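Side-chain contacts in Lin1840 protein (Listeria innocua serovar 6a, PDB 4ZOC), which probably hydrolyses terminal, non-reducing beta-D-glucosyl residues to release beta-D-glucose, acting as a family 3 glycoside hydrolase in beta-1,2-glucan metabolism: residues M13-D16 / E17-Q21; S585-D589 / I590-P594; V115-M118 / A119-A123; E276-H280 / G281-N285; D140-D144 / P145-R149. The protein carries 2 engineered substitutions. All coordinates share one frame; numbering follows the deposited sequence.

Interaction 1 (M13-D16 / E17-Q21)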
# COMPACT_ATOMS: atom_id res chain seq x y z
N MET A 13 -41.11 -24.25 12.65
CA MET A 13 -40.44 -24.52 11.38
C MET A 13 -39.67 -25.82 11.38
O MET A 13 -39.04 -26.19 12.35
CB MET A 13 -39.51 -23.32 11.01
CG MET A 13 -40.25 -22.00 10.73
SD MET A 13 -39.12 -20.60 10.73
CE MET A 13 -38.48 -20.69 9.08
N THR A 14 -39.70 -26.53 10.28
CA THR A 14 -38.90 -27.67 10.07
C THR A 14 -37.44 -27.24 9.87
O THR A 14 -37.14 -26.06 9.61
CB THR A 14 -39.29 -28.49 8.82
OG1 THR A 14 -39.11 -27.72 7.61
CG2 THR A 14 -40.75 -29.03 8.93
N LEU A 15 -36.54 -28.20 9.99
CA LEU A 15 -35.11 -27.90 9.73
C LEU A 15 -35.00 -27.33 8.32
O LEU A 15 -34.33 -26.33 8.13
CB LEU A 15 -34.20 -29.13 9.89
CG LEU A 15 -32.67 -28.94 9.71
CD1 LEU A 15 -32.18 -27.93 10.72
CD2 LEU A 15 -31.93 -30.26 9.84
N ASP A 16 -35.63 -27.97 7.33
CA ASP A 16 -35.44 -27.52 5.96
C ASP A 16 -36.03 -26.12 5.76
O ASP A 16 -35.46 -25.31 4.97
CB ASP A 16 -36.06 -28.50 4.96
CG ASP A 16 -35.17 -29.67 4.62
OD1 ASP A 16 -34.01 -29.78 5.09
OD2 ASP A 16 -35.65 -30.52 3.83
N GLU A 17 -37.12 -25.82 6.46
CA GLU A 17 -37.70 -24.45 6.36
C GLU A 17 -36.72 -23.42 6.96
O GLU A 17 -36.53 -22.31 6.43
CB GLU A 17 -39.03 -24.34 7.11
CG GLU A 17 -40.20 -24.88 6.31
CD GLU A 17 -41.45 -25.11 7.10
OE1 GLU A 17 -41.39 -25.20 8.36
OE2 GLU A 17 -42.49 -25.25 6.41
N LYS A 18 -36.15 -23.76 8.10
CA LYS A 18 -35.19 -22.85 8.77
C LYS A 18 -33.98 -22.63 7.88
O LYS A 18 -33.55 -21.47 7.73
CB LYS A 18 -34.76 -23.37 10.13
CG LYS A 18 -35.90 -23.36 11.09
CD LYS A 18 -35.53 -23.66 12.53
CE LYS A 18 -35.14 -25.11 12.72
NZ LYS A 18 -34.98 -25.33 14.17
N ILE A 19 -33.46 -23.68 7.27
CA ILE A 19 -32.30 -23.57 6.39
C ILE A 19 -32.60 -22.60 5.20
O ILE A 19 -31.82 -21.67 4.94
CB ILE A 19 -31.85 -24.97 5.87
CG1 ILE A 19 -31.28 -25.90 7.01
CG2 ILE A 19 -30.88 -24.83 4.67
CD1 ILE A 19 -31.03 -27.33 6.54
N ALA A 20 -33.72 -22.77 4.51
CA ALA A 20 -34.04 -21.93 3.37
C ALA A 20 -34.32 -20.49 3.74
O ALA A 20 -34.12 -19.58 2.88
CB ALA A 20 -35.22 -22.54 2.60
N GLN A 21 -34.78 -20.25 4.97
CA GLN A 21 -35.02 -18.90 5.45
C GLN A 21 -33.70 -18.10 5.33
O GLN A 21 -33.75 -16.90 5.23
CB GLN A 21 -35.53 -18.88 6.96
CG GLN A 21 -35.97 -17.54 7.48
CD GLN A 21 -37.09 -16.85 6.74
OE1 GLN A 21 -37.20 -15.63 6.82
NE2 GLN A 21 -37.99 -17.62 6.13
O HOH W 1 -37.79 -25.47 14.86
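T14 and E17 hold each other by a reciprocal exchange in which each side chain binds the other's backbone N-H. The hydroxyl T14 OG1 accepts from E17 N at 3.0 Å. With chi1 at 63°, OG1 sits between T14's own backbone N and carbonyl carbon, which swings it over the first turn of the helix. In return the carboxylate oxygen E17 OE1 accepts a hydrogen bond from T14 N at 2.9 Å, on its anti side and 30° out of the carboxylate plane. OE1 also forms a salt bridge with R81, so E17 both closes the helix start and ties it to R81. A glutamate suits this place, since its chain, with CG beside the backbone N and extended beyond, is long enough to reach back to T14 N, and its negative charge probably gains from the helix's N-terminal end. Behind the cap, M13 packs along the helix: its CB lies 3.6 Å from K18 CG, and the bend at chi3 carries CE to 4.1 Å from Q21 CB. K18 thus offers its aliphatic part to the methionine, while its ammonium group forms salt bridges with D326 and E322. A water joins K18 NZ (2.9 Å) to M13 O. One turn on, L15 CG meets I19 CD1 at 3.9 Å, and these two apolar side chains rest against helix 306-316. The regular helical bonds begin at once, K18 N to T14 O measuring 2.9 Å. T14 as N-cap and E17 three residues later make a classical capping box, here opening helix 15-21 of the N-terminal barrel domain.

Interaction 2 (S585-D589 / I590-P594); sequences SHYLD and IPNEP
Between H586 and N592 the chain doubles back without helix or strand, bringing their CA atoms to 6.0 Å. N592 closes the bend with its carboxamide. Its ND2 donates to S585 O at 2.8 Å in an almost straight bond (177°); S585 O lies in the amide plane, although ND2 itself stands above the plane of that carbonyl. At the other end of the amide, a water lies 2.6 Å from N592 OD1 and 2.6 Å from I590 O, in position to donate, and accepts from Y587 N at 2.9 Å. Asparagine suits the position because one flat head supplies a donor to S585 O and an acceptor to the water that bridges to Y587 N and I590 O. This irregular loop, in the family 3 C-terminal domain, lies at the subunit interface: Y587 OH bonds A201 O of the second subunit, and the D589 carboxylate binds A478 N and T479 N there. Near the turn of the bend, I590 lies alongside Y587 and points the same way. A chi1 of 59° lays CG1 3.6 Å from Y587 CD2 and brings CD1 over one face of the ring, a CH-pi contact with CD1 4.1 Å from the Y587 centroid and 27° off the normal; isoleucine suits the place because its longer branch can lie on a flat aromatic face.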
# COMPACT_ATOMS: atom_id res chain seq x y z
N SER A 585 12.06 12.91 4.40
CA SER A 585 11.01 12.18 3.71
C SER A 585 10.47 12.99 2.51
O SER A 585 9.82 14.00 2.69
CB SER A 585 9.89 11.95 4.71
OG SER A 585 8.86 11.13 4.12
N HIS A 586 10.84 12.58 1.29
CA HIS A 586 10.42 13.24 0.12
C HIS A 586 10.57 12.32 -1.06
O HIS A 586 11.22 11.28 -0.95
CB HIS A 586 11.23 14.53 -0.13
CG HIS A 586 12.62 14.32 -0.67
ND1 HIS A 586 13.60 13.68 0.05
CD2 HIS A 586 13.20 14.69 -1.85
CE1 HIS A 586 14.73 13.66 -0.66
NE2 HIS A 586 14.52 14.26 -1.81
N TYR A 587 9.98 12.72 -2.18
CA TYR A 587 10.24 12.09 -3.44
C TYR A 587 11.23 12.94 -4.28
O TYR A 587 11.19 14.16 -4.31
CB TYR A 587 9.00 11.96 -4.30
CG TYR A 587 7.94 11.00 -3.78
CD1 TYR A 587 8.05 9.60 -4.00
CD2 TYR A 587 6.83 11.49 -3.09
CE1 TYR A 587 7.05 8.75 -3.51
CE2 TYR A 587 5.86 10.66 -2.59
CZ TYR A 587 5.96 9.29 -2.84
OH TYR A 587 4.97 8.47 -2.36
N LEU A 588 12.01 12.27 -5.11
CA LEU A 588 12.89 13.00 -6.05
C LEU A 588 12.13 13.72 -7.19
O LEU A 588 12.62 14.73 -7.69
CB LEU A 588 13.92 12.07 -6.61
CG LEU A 588 14.87 11.34 -5.69
CD1 LEU A 588 15.76 10.47 -6.56
CD2 LEU A 588 15.67 12.32 -4.83
N ASP A 589 10.93 13.22 -7.56
CA ASP A 589 10.30 13.59 -8.78
C ASP A 589 8.97 14.33 -8.60
O ASP A 589 8.53 14.93 -9.51
CB ASP A 589 10.13 12.38 -9.71
CG ASP A 589 9.36 11.17 -9.09
OD1 ASP A 589 9.26 11.04 -7.86
OD2 ASP A 589 8.85 10.35 -9.87
N ILE A 590 8.42 14.40 -7.37
CA ILE A 590 7.13 15.09 -7.12
C ILE A 590 7.12 15.66 -5.72
O ILE A 590 7.91 15.24 -4.85
CB ILE A 590 5.93 14.14 -7.23
CG1 ILE A 590 6.04 12.98 -6.25
CG2 ILE A 590 5.72 13.66 -8.67
CD1 ILE A 590 4.68 12.24 -6.02
N PRO A 591 6.27 16.63 -5.47
CA PRO A 591 5.98 17.04 -4.08
C PRO A 591 5.35 15.99 -3.21
O PRO A 591 4.68 15.04 -3.69
CB PRO A 591 5.01 18.21 -4.27
CG PRO A 591 5.22 18.65 -5.68
CD PRO A 591 5.39 17.35 -6.39
N ASN A 592 5.56 16.16 -1.91
CA ASN A 592 4.88 15.36 -0.90
C ASN A 592 3.42 15.65 -0.84
O ASN A 592 2.58 14.77 -0.54
CB ASN A 592 5.45 15.61 0.51
CG ASN A 592 6.83 14.96 0.75
OD1 ASN A 592 7.56 14.66 -0.15
ND2 ASN A 592 7.19 14.86 2.02
N GLU A 593 3.07 16.89 -1.08
CA GLU A 593 1.67 17.28 -1.00
C GLU A 593 0.91 16.72 -2.15
O GLU A 593 1.43 16.64 -3.25
CB GLU A 593 1.54 18.80 -1.08
CG GLU A 593 2.13 19.48 0.14
CD GLU A 593 3.66 19.69 0.08
OE1 GLU A 593 4.34 19.39 -0.93
OE2 GLU A 593 4.17 20.11 1.13
N PRO A 594 -0.38 16.34 -1.94
CA PRO A 594 -1.24 16.01 -3.06
C PRO A 594 -1.46 17.27 -3.92
O PRO A 594 -1.18 18.39 -3.46
CB PRO A 594 -2.55 15.54 -2.38
CG PRO A 594 -2.56 16.34 -1.12
CD PRO A 594 -1.10 16.43 -0.68
O HOH W 2 8.72 15.36 -2.36

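Interaction 3 (V115-M118 / A119-A123)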
# COMPACT_ATOMS: atom_id res chain seq x y z
N VAL A 115 -27.16 14.88 2.76
CA VAL A 115 -27.12 13.41 2.75
C VAL A 115 -28.38 12.79 3.34
O VAL A 115 -28.91 11.83 2.79
CB VAL A 115 -25.83 12.97 3.44
CG1 VAL A 115 -25.83 11.50 3.64
CG2 VAL A 115 -24.66 13.52 2.59
N ARG A 116 -28.90 13.34 4.43
CA ARG A 116 -30.17 12.83 4.95
C ARG A 116 -31.34 12.96 3.95
O ARG A 116 -32.14 12.05 3.78
CB ARG A 116 -30.49 13.56 6.25
CG ARG A 116 -31.69 12.96 7.03
CD ARG A 116 -32.25 13.94 8.09
NE ARG A 116 -32.92 15.04 7.42
CZ ARG A 116 -34.09 14.99 6.83
NH1 ARG A 116 -34.83 13.86 6.89
NH2 ARG A 116 -34.58 16.05 6.19
N VAL A 117 -31.45 14.12 3.31
CA VAL A 117 -32.50 14.31 2.32
C VAL A 117 -32.36 13.34 1.14
O VAL A 117 -33.35 12.79 0.68
CB VAL A 117 -32.52 15.77 1.81
CG1 VAL A 117 -33.39 15.91 0.56
CG2 VAL A 117 -32.99 16.70 2.92
N MET A 118 -31.13 13.16 0.67
CA MET A 118 -30.89 12.19 -0.36
C MET A 118 -31.48 10.84 0.08
O MET A 118 -32.22 10.17 -0.68
CB MET A 118 -29.42 12.05 -0.69
CG MET A 118 -29.08 11.00 -1.76
SD MET A 118 -29.06 9.28 -1.28
CE MET A 118 -27.73 9.16 -0.14
N ALA A 119 -31.10 10.37 1.28
CA ALA A 119 -31.57 9.06 1.71
C ALA A 119 -33.10 9.01 1.93
O ALA A 119 -33.76 8.01 1.63
CB ALA A 119 -30.82 8.70 2.94
N GLU A 120 -33.68 10.11 2.46
CA GLU A 120 -35.14 10.18 2.55
C GLU A 120 -35.89 10.05 1.20
O GLU A 120 -36.86 9.28 1.10
CB GLU A 120 -35.55 11.45 3.32
CG GLU A 120 -37.06 11.55 3.55
CD GLU A 120 -37.29 12.72 4.46
OE1 GLU A 120 -37.47 13.78 3.93
OE2 GLU A 120 -37.21 12.59 5.70
N VAL A 121 -35.44 10.78 0.17
CA VAL A 121 -36.04 10.67 -1.13
C VAL A 121 -35.87 9.25 -1.70
O VAL A 121 -36.79 8.68 -2.28
CB VAL A 121 -35.53 11.73 -2.10
CG1 VAL A 121 -36.02 11.49 -3.50
CG2 VAL A 121 -35.91 13.12 -1.64
N SER A 122 -34.69 8.69 -1.55
CA SER A 122 -34.38 7.37 -2.02
C SER A 122 -35.39 6.39 -1.43
O SER A 122 -35.93 5.55 -2.14
CB SER A 122 -33.00 7.01 -1.53
OG SER A 122 -31.98 7.78 -2.23
N ALA A 123 -35.58 6.49 -0.11
CA ALA A 123 -36.52 5.59 0.59
C ALA A 123 -37.97 5.82 0.18
O ALA A 123 -38.70 4.88 0.02
CB ALA A 123 -36.39 5.68 2.09
O HOH W 3 -37.26 16.01 5.17
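R116 and E120 both carry CG anti to the backbone N, which starts the two side chains off alongside each other; a bend at chi3 (70°) in R116 then turns its guanidinium to the carboxylate. The salt bridge runs from R116 NH1 to E120 OE2 at 2.9 Å. The oxygen lies at the guanidinium edge, near its plane, whereas NH1 approaches from above the carboxylate, the two planes being 68° apart. A water spans the other ends, 2.9 Å from R116 NH2 and 2.6 Å from E120 OE1. R116 has another anionic partner, E113, held by NH2, so the arginine is shared between a glutamate before it and one after. This is an i to i+4 pair on helix 112-128, which follows strand 87-90 and precedes strand 133-134 of the TIM barrel. A different side of the helix is buried. There S122, with chi1 -71°, turns OG back to donate to M118 O at 2.9 Å, and the same carbonyl takes S122 N at 3.0 Å. A small hydroxyl fits here because it can meet its need within its own helix; M118 SD lies 3.4 Å from S122 OG. V117 CG1 and V121 CG2, 4.4 Å apart, form an apolar strip against K366 of helix 361-374.

Interaction 4 (E276-H280 / G281-N285); sequences EVINH and GTARN
V277 meets T282 through a backbone carbonyl: V277 O accepts from T282 N at 3.2 Å, nearly straight at 164°, and takes a weak bond from T282 OG1 at 3.4 Å. Its side chain adds an apolar touch, CG2 lying 3.9 Å from A283 CB, where the small A283 methyl can come close to the branched valine. I278 follows, and its carbonyl O accepts from G281 N at 3.0 Å across a type I turn. The backbone bonds T282 N to V277 O and G281 N to I278 O have the 6-to-1 and 5-to-2 pattern of a Schellman motif, with G281 in the left-handed region (phi 84°) that terminates the helical path. Glycine suits the spot, having no side chain to press on H280 O. The I278 side chain, extended at chi2, carries CD1 across to N285 C at 3.4 Å, while I278 CA makes a C-H...O contact with A283 O at 3.4 Å. A water links I278 O to A283 O, at 2.9 Å from the latter. N279 turns outward and gives ND2 to G571 O of the second subunit. H280 ends the segment, its NE2 bonded to F238 O. Beyond, N285 caps the next helix by accepting from E288 N. Two carbonyls, V277 O and I278 O, are bound by N-H groups of the reversal itself and A283 O by a water, so it can probably hold its shape while N279, H280 O and R284 meet the second subunit.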
# COMPACT_ATOMS: atom_id res chain seq x y z
N GLU A 276 -17.34 -18.08 -1.79
CA GLU A 276 -16.04 -17.51 -2.24
C GLU A 276 -14.98 -17.70 -1.19
O GLU A 276 -13.80 -17.54 -1.49
CB GLU A 276 -16.21 -16.07 -2.69
CG GLU A 276 -16.88 -16.02 -4.09
CD GLU A 276 -17.39 -14.67 -4.51
OE1 GLU A 276 -17.00 -13.68 -3.86
OE2 GLU A 276 -18.08 -14.68 -5.55
N VAL A 277 -15.35 -18.07 0.03
CA VAL A 277 -14.32 -18.35 1.05
C VAL A 277 -13.51 -19.58 0.59
O VAL A 277 -12.31 -19.77 0.98
CB VAL A 277 -14.85 -18.42 2.50
CG1 VAL A 277 -15.67 -17.22 2.88
CG2 VAL A 277 -15.66 -19.66 2.79
N ILE A 278 -14.15 -20.43 -0.22
CA ILE A 278 -13.41 -21.53 -0.89
C ILE A 278 -12.25 -21.02 -1.79
O ILE A 278 -11.12 -21.54 -1.76
CB ILE A 278 -14.39 -22.45 -1.67
CG1 ILE A 278 -15.45 -23.02 -0.71
CG2 ILE A 278 -13.58 -23.59 -2.27
CD1 ILE A 278 -16.62 -23.62 -1.47
N ASN A 279 -12.56 -20.06 -2.66
CA ASN A 279 -11.57 -19.50 -3.53
C ASN A 279 -10.40 -18.87 -2.76
O ASN A 279 -9.26 -18.95 -3.22
CB ASN A 279 -12.16 -18.48 -4.47
CG ASN A 279 -13.11 -19.09 -5.47
OD1 ASN A 279 -12.96 -20.26 -5.87
ND2 ASN A 279 -14.01 -18.25 -6.01
N HIS A 280 -10.69 -18.17 -1.66
CA HIS A 280 -9.71 -17.61 -0.76
C HIS A 280 -8.83 -18.70 -0.13
O HIS A 280 -7.76 -18.39 0.44
CB HIS A 280 -10.42 -16.87 0.41
CG HIS A 280 -10.93 -15.49 0.15
ND1 HIS A 280 -10.09 -14.41 0.06
CD2 HIS A 280 -12.20 -14.99 0.16
CE1 HIS A 280 -10.82 -13.30 -0.01
NE2 HIS A 280 -12.11 -13.62 0.06
N GLY A 281 -9.26 -19.94 -0.11
CA GLY A 281 -8.45 -21.02 0.47
C GLY A 281 -8.54 -21.19 1.95
O GLY A 281 -7.55 -21.64 2.60
N THR A 282 -9.70 -20.79 2.50
CA THR A 282 -9.95 -20.96 3.93
C THR A 282 -11.17 -21.91 4.19
O THR A 282 -11.62 -22.05 5.32
CB THR A 282 -10.11 -19.61 4.65
OG1 THR A 282 -11.21 -18.87 4.03
CG2 THR A 282 -8.81 -18.77 4.57
N ALA A 283 -11.69 -22.54 3.15
CA ALA A 283 -12.65 -23.62 3.31
C ALA A 283 -12.39 -24.54 2.13
O ALA A 283 -12.17 -24.10 1.02
CB ALA A 283 -14.08 -23.13 3.33
N ARG A 284 -12.46 -25.85 2.36
CA ARG A 284 -12.10 -26.80 1.28
C ARG A 284 -13.24 -27.03 0.29
O ARG A 284 -13.03 -27.36 -0.85
CB ARG A 284 -11.61 -28.17 1.92
CG ARG A 284 -11.02 -29.22 0.92
CD ARG A 284 -10.37 -30.41 1.67
NE ARG A 284 -9.45 -31.18 0.80
CZ ARG A 284 -8.37 -31.93 1.18
NH1 ARG A 284 -7.64 -32.58 0.28
NH2 ARG A 284 -7.99 -32.09 2.46
N ASN A 285 -14.44 -26.81 0.72
CA ASN A 285 -15.64 -27.18 -0.09
C ASN A 285 -16.84 -26.42 0.43
O ASN A 285 -16.74 -25.73 1.48
CB ASN A 285 -15.86 -28.70 -0.03
CG ASN A 285 -15.88 -29.23 1.40
OD1 ASN A 285 -16.41 -28.62 2.31
ND2 ASN A 285 -15.26 -30.37 1.61
O HOH W 4 -9.73 -24.23 -0.57

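Interaction 5 (D140-D144 / P145-R149)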
# COMPACT_ATOMS: atom_id res chain seq x y z
N ASP A 140 -16.79 2.20 3.78
CA ASP A 140 -15.39 1.75 3.69
C ASP A 140 -14.54 2.99 3.50
O ASP A 140 -14.71 3.80 2.52
CB ASP A 140 -15.23 0.78 2.49
CG ASP A 140 -16.23 -0.37 2.55
OD1 ASP A 140 -16.62 -0.82 3.65
OD2 ASP A 140 -16.67 -0.82 1.49
N LEU A 141 -13.59 3.18 4.41
CA LEU A 141 -12.59 4.24 4.30
C LEU A 141 -11.73 3.97 3.08
O LEU A 141 -11.35 2.80 2.83
CB LEU A 141 -11.70 4.22 5.56
CG LEU A 141 -10.65 5.33 5.70
CD1 LEU A 141 -11.39 6.58 6.05
CD2 LEU A 141 -9.67 4.95 6.76
N VAL A 142 -11.52 5.02 2.29
CA VAL A 142 -10.74 4.93 1.07
C VAL A 142 -9.56 5.91 1.08
O VAL A 142 -9.70 7.13 1.38
CB VAL A 142 -11.62 5.10 -0.18
CG1 VAL A 142 -12.55 3.93 -0.32
CG2 VAL A 142 -12.41 6.43 -0.22
N ARG A 143 -8.40 5.37 0.69
CA ARG A 143 -7.18 6.15 0.49
C ARG A 143 -6.56 5.89 -0.91
O ARG A 143 -5.46 6.39 -1.16
CB ARG A 143 -6.18 5.81 1.54
CG ARG A 143 -6.57 6.22 2.93
CD ARG A 143 -5.58 5.61 3.92
NE ARG A 143 -5.84 6.14 5.26
CZ ARG A 143 -5.18 5.77 6.36
NH1 ARG A 143 -4.22 4.88 6.27
NH2 ARG A 143 -5.48 6.29 7.54
N ASP A 144 -7.23 5.12 -1.78
CA ASP A 144 -6.63 4.60 -3.01
C ASP A 144 -7.63 4.75 -4.14
O ASP A 144 -8.51 3.93 -4.36
CB ASP A 144 -6.17 3.14 -2.81
CG ASP A 144 -5.37 2.63 -3.99
OD1 ASP A 144 -5.43 3.26 -5.11
OD2 ASP A 144 -4.72 1.56 -3.81
N PRO A 145 -7.50 5.84 -4.90
CA PRO A 145 -8.40 6.08 -5.98
C PRO A 145 -8.27 5.18 -7.21
O PRO A 145 -9.08 5.32 -8.15
CB PRO A 145 -8.14 7.54 -6.32
CG PRO A 145 -6.79 7.82 -5.87
CD PRO A 145 -6.49 6.90 -4.72
N ARG A 146 -7.32 4.23 -7.22
CA ARG A 146 -7.32 3.17 -8.30
C ARG A 146 -8.56 2.35 -8.16
O ARG A 146 -9.15 1.89 -9.17
CB ARG A 146 -6.09 2.29 -8.18
CG ARG A 146 -4.84 3.01 -8.59
CD ARG A 146 -3.60 2.22 -8.25
NE ARG A 146 -3.40 2.10 -6.81
CZ ARG A 146 -2.29 1.62 -6.25
NH1 ARG A 146 -1.29 1.18 -6.99
NH2 ARG A 146 -2.17 1.59 -4.93
N TRP A 147 -9.02 2.13 -6.94
CA TRP A 147 -10.20 1.28 -6.65
C TRP A 147 -11.45 1.97 -7.14
O TRP A 147 -11.80 3.10 -6.71
CB TRP A 147 -10.32 1.13 -5.12
CG TRP A 147 -11.21 0.06 -4.63
CD1 TRP A 147 -11.24 -1.21 -5.06
CD2 TRP A 147 -12.17 0.13 -3.57
NE1 TRP A 147 -12.10 -1.97 -4.32
CE2 TRP A 147 -12.68 -1.19 -3.38
CE3 TRP A 147 -12.56 1.14 -2.68
CZ2 TRP A 147 -13.63 -1.52 -2.38
CZ3 TRP A 147 -13.51 0.85 -1.72
CH2 TRP A 147 -14.04 -0.48 -1.57
N GLY A 148 -12.21 1.27 -7.99
CA GLY A 148 -13.41 1.84 -8.56
C GLY A 148 -14.51 2.18 -7.60
O GLY A 148 -15.33 3.06 -7.85
N ARG A 149 -14.50 1.50 -6.48
CA ARG A 149 -15.56 1.66 -5.44
C ARG A 149 -15.37 2.89 -4.54
O ARG A 149 -16.23 3.14 -3.73
CB ARG A 149 -15.66 0.37 -4.61
CG ARG A 149 -15.89 -0.84 -5.51
CD ARG A 149 -16.35 -2.08 -4.74
NE ARG A 149 -17.77 -1.89 -4.45
CZ ARG A 149 -18.68 -2.84 -4.26
NH1 ARG A 149 -18.36 -4.13 -4.26
NH2 ARG A 149 -19.93 -2.46 -4.06
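A type I beta turn from D144 to W147, reinforced by an Asx turn, bends the loop that follows strand 133-134 of the TIM barrel and leads to helix 158-173. W147 N donates to D144 O at 3.2 Å to close the turn, and P145 suits its second position because the ring already fixes a compatible phi. D144, with CG anti to its amide nitrogen (chi1 -172°), reaches round to R146. There OD1 accepts twice: from R146 N at 3.0 Å, which makes the Asx turn, and from R146 NE at 2.9 Å through its syn lone pair. The grip is side-on and two-pronged, for R146 NH2 meets D144 OD2 at 2.8 Å from above the carboxylate plane. The NE and NH2 bonds fix the rotation of the guanidinium, the backbone bond fixes the turn, and NH1 donates to G559 O and I561 O of the second subunit. W147 packs with its indole edge against the 140-142 part of the loop, its NE1 bonded to E204 and its ring edge-to-face with Y196. D140, whose carboxylate binds Y223 and H192, lays OD2 4.0 Å from W147 CH2. At the same rim V142 CG1 butts against the indole edge, 3.5 Å from W147 CZ3.

Overall arrangement
Interactions 1, 3, 4 and 5 belong to the N-terminal barrel domain and interaction 2 to the C-terminal domain, yet 2, 4 and 5 are linked through the dimer. N279 of interaction 4 binds G571 of the second subunit, beside R572, whose backbone is hydrogen-bonded to S585 of interaction 2 in its own chain. E204 bonds W147 of interaction 5 and, across the interface, S585. Within one chain, interaction 5 lies about 9 Å from interaction 2 and about 10 Å from interaction 4 between nearest atoms. Its R149 touches the glucose-pocket residue W409. The W147 side chain is about 11 Å from a bound glucose, those of H586 and N279 about 10 Å. Interaction 1 is remote, its centre about 59 Å from that of interaction 2.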